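Local coordinates for attaching and effacing protein, pathogenesis factor (Escherichia coli, PDB 4E9L), which probably acts as a surface adhesin of the intimin/invasin family, this piece being a run of immunoglobulin-like domains from its extracellular part, at residues L366-M378 against N385-G397. Residues are numbered along the deposited sequence; the frame is centred on the assembly and turned at random.
Sequences LTLGSAAGQLSVM and NAVAQPLVLNVAG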
loop_
_atom_site.group_PDB
_atom_site.type_symbol
_atom_site.label_atom_id
_atom_site.label_comp_id
_atom_site.label_asym_id
_atom_site.label_seq_id
_atom_site.Cartn_x
_atom_site.Cartn_y
_atom_site.Cartn_z
ATOM N N LEU A 366 11.084 -26.406 -35.891
ATOM C CA LEU A 366 12.282 -27.112 -35.487
ATOM C C LEU A 366 12.967 -27.603 -36.739
ATOM O O LEU A 366 12.363 -28.362 -37.482
ATOM C CB LEU A 366 11.930 -28.327 -34.572
ATOM C CG LEU A 366 13.106 -29.216 -34.138
ATOM C CD1 LEU A 366 14.095 -28.431 -33.264
ATOM C CD2 LEU A 366 12.603 -30.488 -33.421
ATOM N N THR A 367 14.238 -27.253 -36.918
ATOM C CA THR A 367 15.054 -27.776 -38.009
ATOM C C THR A 367 15.870 -28.902 -37.387
ATOM O O THR A 367 16.610 -28.697 -36.411
ATOM C CB THR A 367 15.971 -26.725 -38.647
ATOM O OG1 THR A 367 15.175 -25.650 -39.133
ATOM C CG2 THR A 367 16.793 -27.313 -39.835
ATOM N N LEU A 368 15.734 -30.091 -37.949
ATOM C CA LEU A 368 16.462 -31.229 -37.411
ATOM C C LEU A 368 17.952 -31.124 -37.740
ATOM O O LEU A 368 18.335 -30.426 -38.667
ATOM C CB LEU A 368 15.833 -32.555 -37.920
ATOM C CG LEU A 368 14.536 -33.024 -37.242
ATOM C CD1 LEU A 368 14.680 -33.113 -35.712
ATOM C CD2 LEU A 368 13.317 -32.139 -37.637
ATOM N N GLY A 369 18.773 -31.780 -36.953
ATOM C CA GLY A 369 20.216 -31.771 -37.133
ATOM C C GLY A 369 20.679 -32.799 -38.143
ATOM O O GLY A 369 19.860 -33.369 -38.871
ATOM N N SER A 370 22.002 -33.020 -38.219
ATOM C CA SER A 370 22.567 -33.982 -39.193
ATOM C C SER A 370 22.570 -35.428 -38.696
ATOM O O SER A 370 22.648 -36.348 -39.513
ATOM C CB SER A 370 23.972 -33.567 -39.613
ATOM O OG SER A 370 24.776 -33.337 -38.474
ATOM N N ALA A 371 22.476 -35.634 -37.369
ATOM C CA ALA A 371 22.489 -36.973 -36.775
ATOM C C ALA A 371 21.102 -37.580 -36.612
ATOM O O ALA A 371 20.151 -36.897 -36.216
ATOM C CB ALA A 371 23.227 -36.971 -35.438
ATOM N N ALA A 372 20.997 -38.875 -36.930
ATOM C CA ALA A 372 19.752 -39.653 -36.802
ATOM C C ALA A 372 19.659 -40.231 -35.377
ATOM O O ALA A 372 20.612 -40.166 -34.612
ATOM C CB ALA A 372 19.742 -40.787 -37.823
ATOM N N GLY A 373 18.514 -40.788 -35.042
ATOM C CA GLY A 373 18.334 -41.397 -33.743
ATOM C C GLY A 373 17.370 -40.640 -32.873
ATOM O O GLY A 373 16.679 -39.725 -33.328
ATOM N N GLN A 374 17.333 -41.029 -31.606
ATOM C CA GLN A 374 16.423 -40.412 -30.667
ATOM C C GLN A 374 16.817 -38.977 -30.321
ATOM O O GLN A 374 18.005 -38.676 -30.165
ATOM C CB GLN A 374 16.249 -41.326 -29.432
ATOM C CG GLN A 374 15.088 -40.944 -28.547
ATOM C CD GLN A 374 14.890 -41.922 -27.415
ATOM O OE1 GLN A 374 14.237 -42.952 -27.564
ATOM N NE2 GLN A 374 15.413 -41.592 -26.246
ATOM N N LEU A 375 15.809 -38.063 -30.307
ATOM C CA LEU A 375 16.002 -36.677 -29.932
ATOM C C LEU A 375 15.030 -36.319 -28.813
ATOM O O LEU A 375 13.816 -36.423 -29.010
ATOM C CB LEU A 375 15.789 -35.702 -31.120
ATOM C CG LEU A 375 15.962 -34.193 -30.811
ATOM C CD1 LEU A 375 17.436 -33.844 -30.494
ATOM C CD2 LEU A 375 15.546 -33.331 -32.008
ATOM N N SER A 376 15.572 -35.861 -27.667
ATOM C CA SER A 376 14.782 -35.413 -26.530
ATOM C C SER A 376 14.738 -33.876 -26.601
ATOM O O SER A 376 15.791 -33.233 -26.686
ATOM C CB SER A 376 15.393 -35.926 -25.228
ATOM O OG SER A 376 15.067 -35.131 -24.103
ATOM N N VAL A 377 13.527 -33.302 -26.645
ATOM C CA VAL A 377 13.346 -31.858 -26.764
ATOM C C VAL A 377 12.706 -31.299 -25.478
ATOM O O VAL A 377 11.549 -31.618 -25.174
ATOM C CB VAL A 377 12.525 -31.495 -28.047
ATOM C CG1 VAL A 377 12.343 -29.993 -28.184
ATOM C CG2 VAL A 377 13.169 -32.054 -29.307
ATOM N N MET A 378 13.451 -30.459 -24.748
ATOM C CA MET A 378 12.943 -29.887 -23.510
ATOM C C MET A 378 12.695 -28.395 -23.667
ATOM O O MET A 378 13.655 -27.612 -23.761
ATOM C CB MET A 378 13.848 -30.216 -22.297
ATOM C CG MET A 378 13.381 -29.577 -20.966
ATOM S SD MET A 378 11.653 -29.919 -20.456
ATOM C CE MET A 378 11.788 -31.687 -19.994
ATOM N N ASN A 385 12.542 -25.851 -17.026
ATOM C CA ASN A 385 11.905 -26.885 -17.846
ATOM C C ASN A 385 10.416 -26.574 -17.882
ATOM O O ASN A 385 9.817 -26.296 -16.843
ATOM C CB ASN A 385 12.131 -28.280 -17.275
ATOM C CG ASN A 385 13.541 -28.786 -17.442
ATOM O OD1 ASN A 385 14.417 -28.139 -18.024
ATOM N ND2 ASN A 385 13.785 -29.962 -16.924
ATOM N N ALA A 386 9.848 -26.530 -19.078
ATOM C CA ALA A 386 8.469 -26.102 -19.262
ATOM C C ALA A 386 7.437 -27.237 -19.403
ATOM O O ALA A 386 6.234 -26.967 -19.436
ATOM C CB ALA A 386 8.400 -25.136 -20.434
ATOM N N VAL A 387 7.894 -28.496 -19.494
ATOM C CA VAL A 387 7.001 -29.669 -19.526
ATOM C C VAL A 387 7.508 -30.703 -18.527
ATOM O O VAL A 387 8.677 -30.644 -18.148
ATOM C CB VAL A 387 6.731 -30.285 -20.920
ATOM C CG1 VAL A 387 5.958 -29.310 -21.820
ATOM C CG2 VAL A 387 8.026 -30.770 -21.577
ATOM N N ALA A 388 6.645 -31.632 -18.095
ATOM C CA ALA A 388 7.049 -32.671 -17.129
ATOM C C ALA A 388 8.107 -33.626 -17.739
ATOM O O ALA A 388 9.109 -33.957 -17.087
ATOM C CB ALA A 388 5.830 -33.467 -16.671
ATOM N N GLN A 389 7.865 -34.064 -18.975
ATOM C CA GLN A 389 8.744 -34.998 -19.692
ATOM C C GLN A 389 9.043 -34.445 -21.081
ATOM O O GLN A 389 8.146 -33.887 -21.712
ATOM C CB GLN A 389 8.100 -36.405 -19.785
ATOM C CG GLN A 389 8.044 -37.162 -18.432
ATOM C CD GLN A 389 9.405 -37.334 -17.782
ATOM O OE1 GLN A 389 9.578 -37.178 -16.568
ATOM N NE2 GLN A 389 10.409 -37.633 -18.578
ATOM N N PRO A 390 10.263 -34.644 -21.622
ATOM C CA PRO A 390 10.569 -34.037 -22.924
ATOM C C PRO A 390 9.809 -34.656 -24.074
ATOM O O PRO A 390 9.338 -35.790 -23.976
ATOM C CB PRO A 390 12.081 -34.264 -23.075
ATOM C CG PRO A 390 12.356 -35.481 -22.230
ATOM C CD PRO A 390 11.462 -35.283 -21.037
ATOM N N LEU A 391 9.678 -33.896 -25.158
ATOM C CA LEU A 391 9.088 -34.419 -26.361
ATOM C C LEU A 391 10.183 -35.351 -26.918
ATOM O O LEU A 391 11.364 -34.982 -26.940
ATOM C CB LEU A 391 8.780 -33.266 -27.333
ATOM C CG LEU A 391 8.553 -33.628 -28.808
ATOM C CD1 LEU A 391 7.340 -34.505 -28.999
ATOM C CD2 LEU A 391 8.428 -32.386 -29.640
ATOM N N VAL A 392 9.806 -36.561 -27.294
ATOM C CA VAL A 392 10.776 -37.532 -27.812
ATOM C C VAL A 392 10.500 -37.769 -29.289
ATOM O O VAL A 392 9.402 -38.165 -29.661
ATOM C CB VAL A 392 10.784 -38.847 -26.995
ATOM C CG1 VAL A 392 11.727 -39.888 -27.623
ATOM C CG2 VAL A 392 11.136 -38.588 -25.519
ATOM N N LEU A 393 11.487 -37.506 -30.126
ATOM C CA LEU A 393 11.380 -37.748 -31.557
ATOM C C LEU A 393 12.381 -38.839 -31.972
ATOM O O LEU A 393 13.413 -39.016 -31.318
ATOM C CB LEU A 393 11.645 -36.453 -32.371
ATOM C CG LEU A 393 10.801 -35.209 -32.040
ATOM C CD1 LEU A 393 11.283 -33.984 -32.838
ATOM C CD2 LEU A 393 9.310 -35.444 -32.291
ATOM N N ASN A 394 12.066 -39.575 -33.042
ATOM C CA ASN A 394 12.989 -40.571 -33.597
ATOM C C ASN A 394 13.387 -40.066 -34.976
ATOM O O ASN A 394 12.618 -40.176 -35.929
ATOM C CB ASN A 394 12.336 -41.957 -33.622
ATOM C CG ASN A 394 12.241 -42.530 -32.223
ATOM O OD1 ASN A 394 13.241 -42.919 -31.611
ATOM N ND2 ASN A 394 11.060 -42.497 -31.643
ATOM N N VAL A 395 14.560 -39.426 -35.069
ATOM C CA VAL A 395 15.002 -38.805 -36.322
ATOM C C VAL A 395 15.496 -39.868 -37.304
ATOM O O VAL A 395 16.390 -40.637 -36.962
ATOM C CB VAL A 395 16.027 -37.657 -36.086
ATOM C CG1 VAL A 395 16.305 -36.883 -37.379
ATOM C CG2 VAL A 395 15.527 -36.700 -35.000
ATOM N N ALA A 396 14.903 -39.894 -38.515
ATOM C CA ALA A 396 15.203 -40.847 -39.586
ATOM C C ALA A 396 16.435 -40.397 -40.379
ATOM O O ALA A 396 16.573 -39.215 -40.655
ATOM C CB ALA A 396 13.992 -40.974 -40.503
ATOM N N GLY A 397 17.319 -41.338 -40.712
ATOM C CA GLY A 397 18.559 -41.083 -41.441
ATOM C C GLY A 397 18.391 -40.728 -42.905
ATOM O O GLY A 397 17.393 -41.084 -43.532
#
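Strands 373-378 and 391-395 pair antiparallel in the last immunoglobulin-like domain of this fragment, joined by six backbone hydrogen bonds, with three CA-H...O contacts between them, such as Gln-374 CA to Leu-393 O. Gly-373, Leu-375 and Val-377 each give and accept a bond, with Val-395, Leu-393 and Leu-391 respectively. The two faces of the pair differ in character, since alternate residues of a strand in a beta-sandwich face the core and the solvent. Inward, Leu-393 meets Leu-366 of the facing sheet tip to tip, CD1 to CD2 at 3.8 Å; with CG set anti to the carbonyl carbon (chi1 -55°), the branch reaches across to that sheet. Val-395 and Leu-368 slide past one another, with CG2 of the valine 3.8 Å from CD1 of the leucine. On the outer face, Gln-374 reaches out fully extended as far as CG and CD and lays CG 3.6 Å from Val-392 CG1. At the far end Met-378 bends at chi2 (54°) and chi3 (71°), crossing Asn-385 at about a right angle, SD 3.6 Å from Asn-385 CB, and bringing CE to 3.8 Å from Pro-390 CD. The amide oxygen of Asn-385 is hydrogen-bonded to Arg-380. Around the pair, Phe-338 of the neighbouring strand 337-339 in the same sheet touches Leu-366, Leu-375 and Val-377, and across the core Leu-301 and Ala-303 of strand 300-303 meet Leu-391.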